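Local coordinates for DUF2442 domain-containing protein (Nitrosomonas europaea, PDB 2AUW) that is of unknown function but may bind DNA, at residues V90-M99 / V120-I130; Y6-V14 / L22-E30. One frame throughout, in Å; residues are numbered along the deposited sequence.

Contact 1: residues V90-M99 / V120-I130; sequences VSHEMFGDWM and VSYYRTAHKII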
loop_
_atom_site.group_PDB
_atom_site.type_symbol
_atom_site.label_atom_id
_atom_site.label_comp_id
_atom_site.label_asym_id
_atom_site.label_seq_id
_atom_site.Cartn_x
_atom_site.Cartn_y
_atom_site.Cartn_z
ATOM N N VAL B 90 17.984 15.850 -3.631
ATOM C CA VAL B 90 17.103 15.828 -2.465
ATOM C C VAL B 90 16.790 14.389 -2.053
ATOM O O VAL B 90 16.286 13.597 -2.870
ATOM C CB VAL B 90 15.817 16.591 -2.800
ATOM C CG1 VAL B 90 14.836 16.599 -1.600
ATOM C CG2 VAL B 90 16.189 18.017 -3.273
ATOM N N SER B 91 17.067 14.031 -0.796
ATOM C CA SER B 91 16.784 12.683 -0.330
ATOM C C SER B 91 15.364 12.567 0.197
ATOM O O SER B 91 14.730 13.566 0.585
ATOM C CB SER B 91 17.767 12.229 0.780
ATOM O OG SER B 91 17.603 13.128 1.886
ATOM N N HIS B 92 14.881 11.327 0.245
ATOM C CA HIS B 92 13.620 11.023 0.926
ATOM C C HIS B 92 13.638 11.383 2.430
ATOM O O HIS B 92 12.585 11.673 2.999
ATOM C CB HIS B 92 13.276 9.532 0.750
ATOM C CG HIS B 92 14.114 8.623 1.585
ATOM N ND1 HIS B 92 15.410 8.298 1.257
ATOM C CD2 HIS B 92 13.838 7.964 2.739
ATOM C CE1 HIS B 92 15.904 7.489 2.178
ATOM N NE2 HIS B 92 14.967 7.272 3.090
ATOM N N GLU B 93 14.818 11.345 3.055
ATOM C CA GLU B 93 14.974 11.773 4.467
ATOM C C GLU B 93 14.796 13.263 4.661
ATOM O O GLU B 93 14.136 13.675 5.601
ATOM C CB GLU B 93 16.313 11.318 5.050
ATOM C CG GLU B 93 16.386 9.820 5.216
ATOM C CD GLU B 93 17.627 9.349 5.954
ATOM O OE1 GLU B 93 18.507 10.154 6.287
ATOM O OE2 GLU B 93 17.721 8.151 6.193
HETATM N N MSE B 94 15.344 14.072 3.762
HETATM C CA MSE B 94 15.115 15.522 3.796
HETATM C C MSE B 94 13.617 15.816 3.703
HETATM O O MSE B 94 13.069 16.644 4.447
HETATM C CB MSE B 94 15.890 16.206 2.651
HETATM C CG MSE B 94 17.384 16.330 2.923
HETATM SE SE MSE B 94 18.350 16.787 1.318
HETATM C CE MSE B 94 17.598 18.564 0.987
ATOM N N PHE B 95 12.944 15.092 2.813
ATOM C CA PHE B 95 11.511 15.231 2.591
ATOM C C PHE B 95 10.713 14.754 3.814
ATOM O O PHE B 95 9.787 15.446 4.277
ATOM C CB PHE B 95 11.097 14.444 1.331
ATOM C CG PHE B 95 9.658 14.657 0.917
ATOM C CD1 PHE B 95 9.287 15.816 0.215
ATOM C CD2 PHE B 95 8.679 13.708 1.225
ATOM C CE1 PHE B 95 7.961 16.052 -0.185
ATOM C CE2 PHE B 95 7.330 13.917 0.832
ATOM C CZ PHE B 95 6.977 15.099 0.112
ATOM N N GLY B 96 11.057 13.581 4.325
ATOM C CA GLY B 96 10.435 13.053 5.555
ATOM C C GLY B 96 10.657 13.943 6.778
ATOM O O GLY B 96 9.736 14.135 7.584
ATOM N N ASP B 97 11.851 14.512 6.904
ATOM C CA ASP B 97 12.164 15.477 7.975
ATOM C C ASP B 97 11.285 16.729 7.862
ATOM O O ASP B 97 10.776 17.222 8.870
ATOM C CB ASP B 97 13.631 15.899 7.914
ATOM C CG ASP B 97 14.594 14.815 8.407
ATOM O OD1 ASP B 97 14.147 13.747 8.875
ATOM O OD2 ASP B 97 15.811 15.049 8.323
ATOM N N TRP B 98 11.098 17.232 6.635
ATOM C CA TRP B 98 10.180 18.344 6.388
ATOM C C TRP B 98 8.744 18.035 6.813
ATOM O O TRP B 98 8.093 18.875 7.430
ATOM C CB TRP B 98 10.250 18.808 4.918
ATOM C CG TRP B 98 9.165 19.758 4.512
ATOM C CD1 TRP B 98 9.147 21.119 4.668
ATOM C CD2 TRP B 98 7.953 19.416 3.827
ATOM N NE1 TRP B 98 7.973 21.637 4.151
ATOM C CE2 TRP B 98 7.231 20.611 3.625
ATOM C CE3 TRP B 98 7.409 18.199 3.367
ATOM C CZ2 TRP B 98 5.989 20.635 2.984
ATOM C CZ3 TRP B 98 6.155 18.220 2.733
ATOM C CH2 TRP B 98 5.464 19.434 2.564
HETATM N N MSE B 99 8.254 16.836 6.502
HETATM C CA MSE B 99 6.934 16.410 6.979
HETATM C C MSE B 99 6.878 16.332 8.516
HETATM O O MSE B 99 5.966 16.891 9.160
HETATM C CB MSE B 99 6.552 15.049 6.385
HETATM C CG MSE B 99 6.290 15.056 4.856
HETATM SE SE MSE B 99 5.755 13.262 4.255
HETATM C CE MSE B 99 6.970 12.302 5.281
ATOM N N VAL B 120 3.228 12.336 -2.707
ATOM C CA VAL B 120 3.839 12.508 -1.389
ATOM C C VAL B 120 4.417 11.182 -0.871
ATOM O O VAL B 120 5.561 11.131 -0.433
ATOM C CB VAL B 120 2.854 13.132 -0.365
ATOM C CG1 VAL B 120 3.470 13.192 1.057
ATOM C CG2 VAL B 120 2.430 14.540 -0.834
ATOM N N SER B 121 3.606 10.128 -0.876
ATOM C CA SER B 121 4.069 8.800 -0.488
ATOM C C SER B 121 5.263 8.308 -1.330
ATOM O O SER B 121 6.239 7.807 -0.795
ATOM C CB SER B 121 2.928 7.802 -0.605
ATOM O OG SER B 121 3.364 6.516 -0.225
ATOM N N TYR B 122 5.196 8.472 -2.641
ATOM C CA TYR B 122 6.310 8.029 -3.503
ATOM C C TYR B 122 7.637 8.687 -3.147
ATOM O O TYR B 122 8.668 8.009 -3.072
ATOM C CB TYR B 122 5.975 8.213 -4.989
ATOM C CG TYR B 122 5.337 6.962 -5.598
ATOM C CD1 TYR B 122 5.945 6.298 -6.666
ATOM C CD2 TYR B 122 4.160 6.421 -5.077
ATOM C CE1 TYR B 122 5.393 5.148 -7.228
ATOM C CE2 TYR B 122 3.571 5.265 -5.654
ATOM C CZ TYR B 122 4.200 4.638 -6.724
ATOM O OH TYR B 122 3.657 3.500 -7.305
ATOM N N TYR B 123 7.575 9.993 -2.904
ATOM C CA TYR B 123 8.747 10.776 -2.483
ATOM C C TYR B 123 9.234 10.352 -1.098
ATOM O O TYR B 123 10.436 10.178 -0.878
ATOM C CB TYR B 123 8.431 12.269 -2.484
ATOM C CG TYR B 123 8.122 12.891 -3.838
ATOM C CD1 TYR B 123 7.197 13.936 -3.945
ATOM C CD2 TYR B 123 8.764 12.459 -5.015
ATOM C CE1 TYR B 123 6.907 14.546 -5.201
ATOM C CE2 TYR B 123 8.475 13.055 -6.251
ATOM C CZ TYR B 123 7.546 14.082 -6.341
ATOM O OH TYR B 123 7.254 14.652 -7.577
ATOM N N ARG B 124 8.286 10.197 -0.172
ATOM C CA ARG B 124 8.581 9.832 1.209
ATOM C C ARG B 124 9.307 8.476 1.297
ATOM O O ARG B 124 10.158 8.280 2.154
ATOM C CB ARG B 124 7.247 9.741 1.985
ATOM C CG ARG B 124 7.350 9.732 3.482
ATOM C CD ARG B 124 5.986 9.460 4.118
ATOM N NE ARG B 124 5.664 8.029 4.242
ATOM C CZ ARG B 124 6.068 7.230 5.241
ATOM N NH1 ARG B 124 5.703 5.953 5.253
ATOM N NH2 ARG B 124 6.832 7.690 6.228
ATOM N N THR B 125 8.882 7.523 0.453
ATOM C CA THR B 125 9.319 6.126 0.531
ATOM C C THR B 125 10.463 5.826 -0.466
ATOM O O THR B 125 10.861 4.683 -0.620
ATOM C CB THR B 125 8.163 5.199 0.272
ATOM O OG1 THR B 125 7.655 5.448 -1.049
ATOM C CG2 THR B 125 7.060 5.413 1.317
ATOM N N ALA B 126 10.958 6.867 -1.148
ATOM C CA ALA B 126 12.069 6.754 -2.134
ATOM C C ALA B 126 11.670 5.896 -3.342
ATOM O O ALA B 126 12.510 5.226 -3.941
ATOM C CB ALA B 126 13.381 6.225 -1.470
ATOM N N HIS B 127 10.378 5.902 -3.654
ATOM C CA HIS B 127 9.830 5.157 -4.805
ATOM C C HIS B 127 9.995 6.007 -6.073
ATOM O O HIS B 127 10.017 5.463 -7.172
ATOM C CB HIS B 127 8.354 4.785 -4.533
ATOM C CG HIS B 127 7.844 3.594 -5.321
ATOM N ND1 HIS B 127 8.393 3.185 -6.522
ATOM C CD2 HIS B 127 6.803 2.752 -5.086
ATOM C CE1 HIS B 127 7.727 2.131 -6.982
ATOM N NE2 HIS B 127 6.765 1.841 -6.121
ATOM N N LYS B 128 10.082 7.327 -5.895
ATOM C CA LYS B 128 10.352 8.270 -6.977
ATOM C C LYS B 128 11.389 9.301 -6.537
ATOM O O LYS B 128 11.349 9.821 -5.414
ATOM C CB LYS B 128 9.074 8.994 -7.414
ATOM C CG LYS B 128 8.115 8.116 -8.156
ATOM C CD LYS B 128 7.069 8.921 -8.927
ATOM C CE LYS B 128 6.386 8.036 -9.972
ATOM N NZ LYS B 128 5.108 8.647 -10.476
ATOM N N ILE B 129 12.316 9.626 -7.423
ATOM C CA ILE B 129 13.287 10.668 -7.057
ATOM C C ILE B 129 12.578 12.011 -6.928
ATOM O O ILE B 129 11.623 12.313 -7.654
ATOM C CB ILE B 129 14.527 10.742 -8.000
ATOM C CG1 ILE B 129 14.176 11.449 -9.288
ATOM C CG2 ILE B 129 15.184 9.389 -8.228
ATOM C CD1 ILE B 129 14.556 12.903 -9.188
ATOM N N ILE B 130 13.032 12.810 -5.982
ATOM C CA ILE B 130 12.376 14.070 -5.655
ATOM C C ILE B 130 12.961 15.221 -6.491
ATOM O O ILE B 130 14.167 15.542 -6.359
ATOM C CB ILE B 130 12.498 14.355 -4.147
ATOM C CG1 ILE B 130 11.912 13.188 -3.332
ATOM C CG2 ILE B 130 11.809 15.688 -3.803
ATOM C CD1 ILE B 130 12.157 13.286 -1.815
HETATM O O HOH W 1 15.386 12.007 -4.721
HETATM O O HOH W 2 16.883 15.832 -6.185
HETATM O O HOH W 3 10.912 9.886 4.310
#

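Contact 2: residues Y6-V14 / L22-E30; sequences YFFPKLTAV and LRTTWSTGE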
loop_
_atom_site.group_PDB
_atom_site.type_symbol
_atom_site.label_atom_id
_atom_site.label_comp_id
_atom_site.label_asym_id
_atom_site.label_seq_id
_atom_site.Cartn_x
_atom_site.Cartn_y
_atom_site.Cartn_z
ATOM N N TYR B 6 8.170 2.720 5.117
ATOM C CA TYR B 6 8.379 1.854 3.965
ATOM C C TYR B 6 9.507 2.552 3.221
ATOM O O TYR B 6 9.442 3.754 3.011
ATOM C CB TYR B 6 7.149 1.782 3.051
ATOM C CG TYR B 6 7.358 0.895 1.823
ATOM C CD1 TYR B 6 7.732 -0.429 1.970
ATOM C CD2 TYR B 6 7.169 1.391 0.532
ATOM C CE1 TYR B 6 7.939 -1.250 0.864
ATOM C CE2 TYR B 6 7.365 0.570 -0.598
ATOM C CZ TYR B 6 7.753 -0.758 -0.405
ATOM O OH TYR B 6 7.958 -1.615 -1.463
ATOM N N PHE B 7 10.530 1.784 2.878
ATOM C CA PHE B 7 11.621 2.186 1.994
ATOM C C PHE B 7 11.634 1.249 0.777
ATOM O O PHE B 7 11.861 0.014 0.860
ATOM C CB PHE B 7 12.968 2.221 2.757
ATOM C CG PHE B 7 14.159 2.636 1.911
ATOM C CD1 PHE B 7 14.340 3.964 1.513
ATOM C CD2 PHE B 7 15.116 1.690 1.536
ATOM C CE1 PHE B 7 15.450 4.334 0.711
ATOM C CE2 PHE B 7 16.235 2.055 0.749
ATOM C CZ PHE B 7 16.395 3.389 0.339
ATOM N N PHE B 8 11.342 1.843 -0.358
ATOM C CA PHE B 8 11.125 1.076 -1.582
ATOM C C PHE B 8 12.428 0.386 -2.096
ATOM O O PHE B 8 12.456 -0.833 -2.250
ATOM C CB PHE B 8 10.412 1.934 -2.658
ATOM C CG PHE B 8 10.369 1.266 -4.025
ATOM C CD1 PHE B 8 9.414 0.276 -4.299
ATOM C CD2 PHE B 8 11.319 1.575 -5.001
ATOM C CE1 PHE B 8 9.387 -0.386 -5.546
ATOM C CE2 PHE B 8 11.311 0.938 -6.247
ATOM C CZ PHE B 8 10.331 -0.050 -6.529
ATOM N N PRO B 9 13.524 1.137 -2.290
ATOM C CA PRO B 9 14.724 0.461 -2.857
ATOM C C PRO B 9 15.301 -0.683 -2.010
ATOM O O PRO B 9 15.283 -0.644 -0.764
ATOM C CB PRO B 9 15.758 1.605 -2.954
ATOM C CG PRO B 9 14.947 2.842 -2.950
ATOM C CD PRO B 9 13.796 2.562 -2.032
ATOM N N LYS B 10 15.796 -1.722 -2.682
ATOM C CA LYS B 10 16.498 -2.809 -2.007
ATOM C C LYS B 10 17.975 -2.667 -2.335
ATOM O O LYS B 10 18.322 -2.366 -3.461
ATOM C CB LYS B 10 16.021 -4.188 -2.513
ATOM C CG LYS B 10 14.555 -4.489 -2.205
ATOM C CD LYS B 10 14.018 -5.580 -3.159
ATOM C CE LYS B 10 12.497 -5.545 -3.264
ATOM N NZ LYS B 10 11.825 -6.414 -2.245
ATOM N N LEU B 11 18.816 -2.839 -1.332
ATOM C CA LEU B 11 20.261 -2.846 -1.517
ATOM C C LEU B 11 20.649 -4.210 -2.052
ATOM O O LEU B 11 20.519 -5.224 -1.358
ATOM C CB LEU B 11 20.986 -2.585 -0.186
ATOM C CG LEU B 11 22.516 -2.589 -0.227
ATOM C CD1 LEU B 11 23.038 -1.505 -1.216
ATOM C CD2 LEU B 11 23.142 -2.446 1.147
ATOM N N THR B 12 21.151 -4.213 -3.281
ATOM C CA THR B 12 21.475 -5.464 -3.974
ATOM C C THR B 12 22.961 -5.752 -4.127
ATOM O O THR B 12 23.321 -6.874 -4.488
ATOM C CB THR B 12 20.803 -5.513 -5.370
ATOM O OG1 THR B 12 21.295 -4.437 -6.190
ATOM C CG2 THR B 12 19.311 -5.350 -5.256
ATOM N N ALA B 13 23.835 -4.760 -3.870
ATOM C CA ALA B 13 25.278 -4.983 -3.843
ATOM C C ALA B 13 25.940 -3.802 -3.154
ATOM O O ALA B 13 25.514 -2.656 -3.344
ATOM C CB ALA B 13 25.848 -5.109 -5.286
ATOM N N VAL B 14 26.975 -4.101 -2.376
ATOM C CA VAL B 14 27.877 -3.047 -1.825
ATOM C C VAL B 14 29.350 -3.446 -2.027
ATOM O O VAL B 14 29.734 -4.600 -1.818
ATOM C CB VAL B 14 27.590 -2.742 -0.332
ATOM C CG1 VAL B 14 27.819 -3.965 0.540
ATOM C CG2 VAL B 14 28.443 -1.531 0.220
ATOM N N LEU B 22 32.144 3.913 -0.857
ATOM C CA LEU B 22 31.458 2.654 -1.209
ATOM C C LEU B 22 30.740 2.805 -2.532
ATOM O O LEU B 22 30.386 3.904 -2.911
ATOM C CB LEU B 22 30.455 2.257 -0.124
ATOM C CG LEU B 22 30.919 2.090 1.322
ATOM C CD1 LEU B 22 29.688 2.086 2.237
ATOM C CD2 LEU B 22 31.808 0.842 1.518
ATOM N N ARG B 23 30.545 1.696 -3.262
ATOM C CA ARG B 23 29.670 1.698 -4.417
ATOM C C ARG B 23 28.458 0.807 -4.067
ATOM O O ARG B 23 28.631 -0.333 -3.635
ATOM C CB ARG B 23 30.381 1.153 -5.665
ATOM C CG ARG B 23 29.469 1.146 -6.884
ATOM C CD ARG B 23 30.106 0.443 -8.077
ATOM N NE ARG B 23 31.452 0.941 -8.314
ATOM C CZ ARG B 23 31.748 2.098 -8.901
ATOM N NH1 ARG B 23 30.782 2.899 -9.342
ATOM N NH2 ARG B 23 33.029 2.447 -9.056
ATOM N N THR B 24 27.254 1.343 -4.235
ATOM C CA THR B 24 26.032 0.637 -3.785
ATOM C C THR B 24 25.154 0.427 -5.003
ATOM O O THR B 24 24.986 1.341 -5.790
ATOM C CB THR B 24 25.258 1.433 -2.697
ATOM O OG1 THR B 24 24.998 2.767 -3.173
ATOM C CG2 THR B 24 26.095 1.501 -1.409
ATOM N N THR B 25 24.616 -0.781 -5.142
ATOM C CA THR B 25 23.694 -1.102 -6.244
ATOM C C THR B 25 22.328 -1.443 -5.640
ATOM O O THR B 25 22.238 -2.127 -4.612
ATOM C CB THR B 25 24.210 -2.299 -7.094
ATOM O OG1 THR B 25 25.566 -2.038 -7.509
ATOM C CG2 THR B 25 23.329 -2.489 -8.317
ATOM N N TRP B 26 21.290 -0.983 -6.305
ATOM C CA TRP B 26 19.938 -1.017 -5.774
ATOM C C TRP B 26 18.970 -1.687 -6.760
ATOM O O TRP B 26 19.198 -1.657 -7.951
ATOM C CB TRP B 26 19.473 0.408 -5.441
ATOM C CG TRP B 26 20.467 1.125 -4.520
ATOM C CD1 TRP B 26 21.602 1.796 -4.904
ATOM C CD2 TRP B 26 20.424 1.186 -3.086
ATOM N NE1 TRP B 26 22.273 2.286 -3.792
ATOM C CE2 TRP B 26 21.575 1.919 -2.662
ATOM C CE3 TRP B 26 19.525 0.704 -2.113
ATOM C CZ2 TRP B 26 21.838 2.192 -1.303
ATOM C CZ3 TRP B 26 19.787 0.978 -0.745
ATOM C CH2 TRP B 26 20.939 1.723 -0.365
ATOM N N SER B 27 17.879 -2.246 -6.227
ATOM C CA SER B 27 16.774 -2.796 -7.029
ATOM C C SER B 27 16.092 -1.799 -7.980
ATOM O O SER B 27 15.265 -2.212 -8.830
ATOM C CB SER B 27 15.723 -3.380 -6.086
ATOM O OG SER B 27 15.056 -2.314 -5.428
ATOM N N THR B 28 16.419 -0.509 -7.860
ATOM C CA THR B 28 15.936 0.534 -8.767
ATOM C C THR B 28 16.743 0.596 -10.061
ATOM O O THR B 28 16.409 1.375 -10.963
ATOM C CB THR B 28 16.080 1.921 -8.134
ATOM O OG1 THR B 28 17.447 2.063 -7.730
ATOM C CG2 THR B 28 15.142 2.087 -6.889
ATOM N N GLY B 29 17.813 -0.181 -10.122
ATOM C CA GLY B 29 18.797 -0.089 -11.204
ATOM C C GLY B 29 19.957 0.865 -10.904
ATOM O O GLY B 29 21.021 0.743 -11.517
ATOM N N GLU B 30 19.787 1.752 -9.911
ATOM C CA GLU B 30 20.809 2.762 -9.595
ATOM C C GLU B 30 22.084 2.158 -9.041
ATOM O O GLU B 30 22.064 1.196 -8.282
ATOM C CB GLU B 30 20.275 3.828 -8.617
ATOM C CG GLU B 30 19.142 4.646 -9.133
ATOM C CD GLU B 30 18.441 5.344 -7.978
ATOM O OE1 GLU B 30 17.904 4.635 -7.102
ATOM O OE2 GLU B 30 18.511 6.574 -7.924
HETATM O O HOH W 4 12.711 -2.440 -4.661
HETATM O O HOH W 5 19.800 -4.466 -8.570
HETATM O O HOH W 6 27.655 -1.995 -5.737
#

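Contact 1: residues V90-M99 / V120-I130
Phe95, on helix 92-101, lays its ring against the end of helix 117-124, which closes in a Schellman motif with Ala126 as the positive-phi C-prime residue. The two helical segments run at 124° to each other; helix 117-124 and the preceding helix 106-113 follow one another in a way consistent with a helix-turn-helix. The aromatic contacts come first. With CG anti to the backbone N (chi1 -173°), the Phe95 ring swings across to the other segment, where Tyr123 CB sits over one face, 4.0 Å from the ring centroid. The Tyr123 ring completes a T-shaped pair, the planes at 72° and its edge toward Phe95, while Trp98 lies over the opposite face. Off-centre, Ala126 CB makes a CH-pi contact with the His92 ring. Apolar contacts lie alongside: Ile130 CD1 reaches Phe95 CB at 3.5 Å, Ile130 CG2 meets Val90 CG1 at 3.9 Å, and Val120 CG1 touches both Phe95 CE2 and Met99 SE. Capping is local, Ser91 OG accepting from Met94 N and also bonding Glu85. The Arg124 guanidinium turns outside the contact, NH2 in a salt bridge with Glu5 and NH1 hydrogen-bonded to Asn4 O. No direct hydrogen bond crosses the contact; water does this instead. One molecule donates to Val90 O (2.6 Å) and accepts from Ile130 N (2.8 Å), and a second accepts from Val90 N while donating to Ile130 O.

Contact 2: residues Y6-V14 / L22-E30
Trp26 spreads its indole beneath Leu11, with Lys10 O near its base, 3.6 Å from Trp26 CB. From there CG stands beside the backbone N, anti to the carbonyl carbon (chi1 -54°), which turns the ring system toward the neighbouring segment. Trp26 CE3 comes within 3.7 Å of Leu11 CA and also meets Pro9 CB. Further out, Trp26 CZ3 packs on Leu11 CB at 3.8 Å and touches Phe7 CE2, which approaches with its own ring edge. Over the six-membered ring of Trp26 Leu11 CD1 hangs almost on the normal, 3.8 Å from the centroid, in a CH-pi contact. On the pyrrole side Trp26 NE1 donates to Thr24 OG1 (2.8 Å, 142° at the hydrogen), the oxygen tilted from the indole plane; Thr24 OG1 is also bonded to Leu32 O. Were Trp26 an alanine, a gap would probably open beneath Leu11 CD1 and beside Pro9 and Phe7, and Thr24 OG1 would lose its indole donor. Leu11, Thr24 and Trp26 belong to the beta hairpin of strands 11-16 and 21-26, with Phe7 to Lys10 leading into its first strand; the register slips by one at a classic bulge. There Thr25 O accepts from both Thr12 N (2.7 Å) and Ala13 N (3.2 Å), the two donors coming from the same face of its carbonyl plane. Past the strand end Ser27 grips Lys10 twice: Ser27 N donates to Lys10 O in the carbonyl plane, and Ser27 OG accepts from Lys10 N at 2.9 Å. In the type I turn from Trp26 to Gly29, Thr28 CG2 packs on the Pro9 ring, while Thr28 OG1 accepts from Glu30 N in an ST turn and donates to the anti lone pair of Glu30 OE1.

Overall arrangement
Contact 2 comes first along the chain and closes before contact 1 opens; their centres are about 16 Å apart. Contact 2 pairs the first two strands of the three-stranded antiparallel sheet, whereas contact 1 lies in the helical region formed by helices 92-101, 106-113, 117-124 and 132-144. The N-terminal residues 6-9 join them. Phe8 N probably bonds to Thr125 O at 2.9 Å, Phe8 stacks on His127, and Phe7 meets His92. Helix 76-86 touches side chains of both contacts, including Trp26, reached by Tyr80, and Ser91, reached by Ala81. The N-terminal segment and this helix thus tie the sheet to the helices that may serve DNA binding.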